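Local coordinates for HTH-type transcriptional activator ampR (Citrobacter freundii, PDB 3KOS), which regulates transcription of the AmpC beta-lactamase gene as a LysR-family DNA-binding regulator, represented here by its effector-binding domain, at residues S80-P85 / L174-L179. Residues are numbered along the deposited sequence; the frame is centred on the assembly and turned at random.
Sequences SALMSP and LTQIDL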
ATOM      1  N   SER A  80       6.663   5.665 -18.315  1.00 13.30           N
ATOM      2  CA  SER A  80       7.925   5.493 -17.607  1.00 13.05           C
ATOM      3  C   SER A  80       7.732   5.609 -16.098  1.00 12.87           C
ATOM      4  O   SER A  80       6.698   6.087 -15.628  1.00 11.44           O
ATOM      5  CB  SER A  80       8.947   6.522 -18.099  1.00 12.51           C
ATOM      6  OG  SER A  80       8.450   7.838 -17.911  1.00 14.56           O
ATOM      7  N   ALA A  81       8.751   5.191 -15.350  1.00  9.76           N
ATOM      8  CA  ALA A  81       8.688   5.163 -13.899  1.00 11.02           C
ATOM      9  C   ALA A  81      10.044   5.517 -13.301  1.00  9.55           C
ATOM     10  O   ALA A  81      10.514   4.864 -12.366  1.00 12.73           O
ATOM     11  CB  ALA A  81       8.221   3.785 -13.418  1.00 10.40           C
ATOM     12  N   LEU A  82      10.666   6.562 -13.844  1.00 11.11           N
ATOM     13  CA  LEU A  82      11.974   7.006 -13.374  1.00 12.78           C
ATOM     14  C   LEU A  82      11.964   7.296 -11.877  1.00 11.01           C
ATOM     15  O   LEU A  82      11.067   7.965 -11.368  1.00 11.49           O
ATOM     16  CB  LEU A  82      12.424   8.248 -14.137  1.00 11.78           C
ATOM     17  CG  LEU A  82      12.533   8.054 -15.654  1.00 15.80           C
ATOM     18  CD1 LEU A  82      13.136   9.298 -16.300  1.00 15.73           C
ATOM     19  CD2 LEU A  82      13.377   6.833 -15.964  1.00 12.79           C
HETATM   20  N   MSE A  83      12.978   6.793 -11.182  1.00  9.35           N
HETATM   21  CA  MSE A  83      13.040   6.898  -9.725  1.00 10.83           C
HETATM   22  C   MSE A  83      14.105   7.858  -9.231  1.00 12.32           C
HETATM   23  O   MSE A  83      15.178   7.982  -9.824  1.00 12.56           O
HETATM   24  CB  MSE A  83      13.314   5.535  -9.111  1.00 11.34           C
HETATM   25  CG  MSE A  83      12.273   4.506  -9.466  1.00 18.91           C
HETATM   26 SE   MSE A  83      12.758   2.768  -8.718  1.00 49.25          SE
HETATM   27  CE  MSE A  83      14.434   3.245  -7.868  1.00 19.80           C
ATOM     28  N   SER A  84      13.808   8.518  -8.117  1.00 10.51           N
ATOM     29  CA  SER A  84      14.737   9.456  -7.516  1.00  9.64           C
ATOM     30  C   SER A  84      14.463   9.489  -6.012  1.00 11.18           C
ATOM     31  O   SER A  84      13.383   9.090  -5.570  1.00  9.90           O
ATOM     32  CB  SER A  84      14.530  10.836  -8.153  1.00 12.91           C
ATOM     33  OG  SER A  84      15.600  11.716  -7.866  1.00 16.54           O
ATOM     34  N   PRO A  85      15.445   9.934  -5.213  1.00  9.68           N
ATOM     35  CA  PRO A  85      15.199  10.038  -3.774  1.00  9.93           C
ATOM     36  C   PRO A  85      14.053  10.994  -3.472  1.00 11.02           C
ATOM     37  O   PRO A  85      13.884  11.993  -4.168  1.00  9.33           O
ATOM     38  CB  PRO A  85      16.515  10.597  -3.238  1.00 11.23           C
ATOM     39  CG  PRO A  85      17.546  10.034  -4.172  1.00 10.10           C
ATOM     40  CD  PRO A  85      16.883  10.052  -5.539  1.00 11.00           C
ATOM     41  N   LEU A 174      17.903  16.033  -8.967  1.00 16.39           N
ATOM     42  CA  LEU A 174      17.326  15.915 -10.296  1.00 17.77           C
ATOM     43  C   LEU A 174      17.526  14.533 -10.905  1.00 17.60           C
ATOM     44  O   LEU A 174      16.714  14.086 -11.712  1.00 17.70           O
ATOM     45  CB  LEU A 174      17.933  16.965 -11.224  1.00 20.84           C
ATOM     46  CG  LEU A 174      17.547  18.406 -10.904  1.00 31.53           C
ATOM     47  CD1 LEU A 174      18.207  19.372 -11.889  1.00 32.00           C
ATOM     48  CD2 LEU A 174      16.033  18.554 -10.930  1.00 30.13           C
ATOM     49  N   THR A 175      18.617  13.870 -10.533  1.00 14.66           N
ATOM     50  CA  THR A 175      18.998  12.615 -11.175  1.00 17.46           C
ATOM     51  C   THR A 175      18.007  11.493 -10.908  1.00 16.85           C
ATOM     52  O   THR A 175      17.626  11.244  -9.768  1.00 12.68           O
ATOM     53  CB  THR A 175      20.410  12.149 -10.754  1.00 19.40           C
ATOM     54  OG1 THR A 175      21.373  13.134 -11.142  1.00 18.65           O
ATOM     55  CG2 THR A 175      20.756  10.824 -11.425  1.00 17.90           C
ATOM     56  N   GLN A 176      17.598  10.820 -11.981  1.00 17.11           N
ATOM     57  CA  GLN A 176      16.649   9.721 -11.887  1.00 16.69           C
ATOM     58  C   GLN A 176      17.215   8.469 -12.549  1.00 20.99           C
ATOM     59  O   GLN A 176      18.008   8.568 -13.484  1.00 22.05           O
ATOM     60  CB  GLN A 176      15.360  10.089 -12.604  1.00 18.23           C
ATOM     61  CG  GLN A 176      14.716  11.368 -12.147  1.00 15.75           C
ATOM     62  CD  GLN A 176      13.519  11.707 -12.990  1.00 22.06           C
ATOM     63  OE1 GLN A 176      12.390  11.740 -12.501  1.00 24.19           O
ATOM     64  NE2 GLN A 176      13.751  11.938 -14.279  1.00 21.58           N
ATOM     65  N   ILE A 177      16.794   7.295 -12.083  1.00 16.23           N
ATOM     66  CA  ILE A 177      17.201   6.037 -12.709  1.00 16.78           C
ATOM     67  C   ILE A 177      15.981   5.247 -13.188  1.00 19.04           C
ATOM     68  O   ILE A 177      14.875   5.430 -12.679  1.00 13.63           O
ATOM     69  CB  ILE A 177      18.051   5.158 -11.767  1.00 17.37           C
ATOM     70  CG1 ILE A 177      17.294   4.850 -10.471  1.00 15.91           C
ATOM     71  CG2 ILE A 177      19.387   5.838 -11.451  1.00 20.63           C
ATOM     72  CD1 ILE A 177      18.008   3.861  -9.550  1.00 17.51           C
ATOM     73  N   ASP A 178      16.195   4.367 -14.164  1.00 16.31           N
ATOM     74  CA  ASP A 178      15.135   3.531 -14.720  1.00 15.75           C
ATOM     75  C   ASP A 178      15.409   2.076 -14.377  1.00 17.25           C
ATOM     76  O   ASP A 178      16.354   1.480 -14.891  1.00 17.23           O
ATOM     77  CB  ASP A 178      15.083   3.719 -16.241  1.00 18.05           C
ATOM     78  CG  ASP A 178      14.021   2.861 -16.920  1.00 19.46           C
ATOM     79  OD1 ASP A 178      13.411   1.982 -16.276  1.00 17.95           O
ATOM     80  OD2 ASP A 178      13.797   3.070 -18.131  1.00 29.23           O
ATOM     81  N   LEU A 179      14.599   1.514 -13.483  1.00 13.39           N
ATOM     82  CA  LEU A 179      14.707   0.107 -13.136  1.00 12.91           C
ATOM     83  C   LEU A 179      13.423  -0.627 -13.517  1.00 14.40           C
ATOM     84  O   LEU A 179      13.163  -1.734 -13.044  1.00 14.94           O
ATOM     85  CB  LEU A 179      14.990  -0.062 -11.640  1.00 15.84           C
ATOM     86  CG  LEU A 179      16.289   0.596 -11.168  1.00 20.65           C
ATOM     87  CD1 LEU A 179      16.517   0.370  -9.672  1.00 18.30           C
ATOM     88  CD2 LEU A 179      17.462   0.068 -11.980  1.00 19.72           C
TER
HETATM   89  O   HOH W   1      11.985   2.545 -12.648  1.00 14.08           O
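Ser-84 swings OG opposite its amide nitrogen (chi1 -166°), which carries the hydroxyl across to Thr-175. Gln-176 keeps CG beside its own N (chi1 -55°), and the extended chain then crosses Leu-82 at about a right angle. Ser-84 OG donates to Thr-175 O at 2.8 Å, from above the carbonyl plane. Trp-118 NE1 also hydrogen-bonds to this carbonyl. Next to the Ser-84 bond, Met-83 and Ile-177 form a single antiparallel bridge, a hydrogen-bonded pair. Met-83 N gives a nearly straight bond (173°) to Ile-177 O at 2.8 Å, and Ile-177 N returns one to Met-83 O at 2.9 Å. A water extends the pairing, donating to Ala-81 O and accepting from Leu-179 N. On one face the selenomethionine at Met-83 bends at chi3, and its CE lies 4.0 Å from both Ile-177 CD1 and Leu-179 CD1; Tyr-65 and Ile-154 also pack there. On the other, Leu-82 splits its branches: CD1 meets Gln-176 NE2 at 3.4 Å, CD2 meets Asp-178 CB at 3.6 Å. Asp-178 OD1 accepts a hydrogen bond from Gly-180 N. In this LysR-type effector-binding domain, main-chain, hydroxyl and water-bridged hydrogen bonds thus pin the loop before strand 181-187 to strand 73-86, with apolar packing on one face.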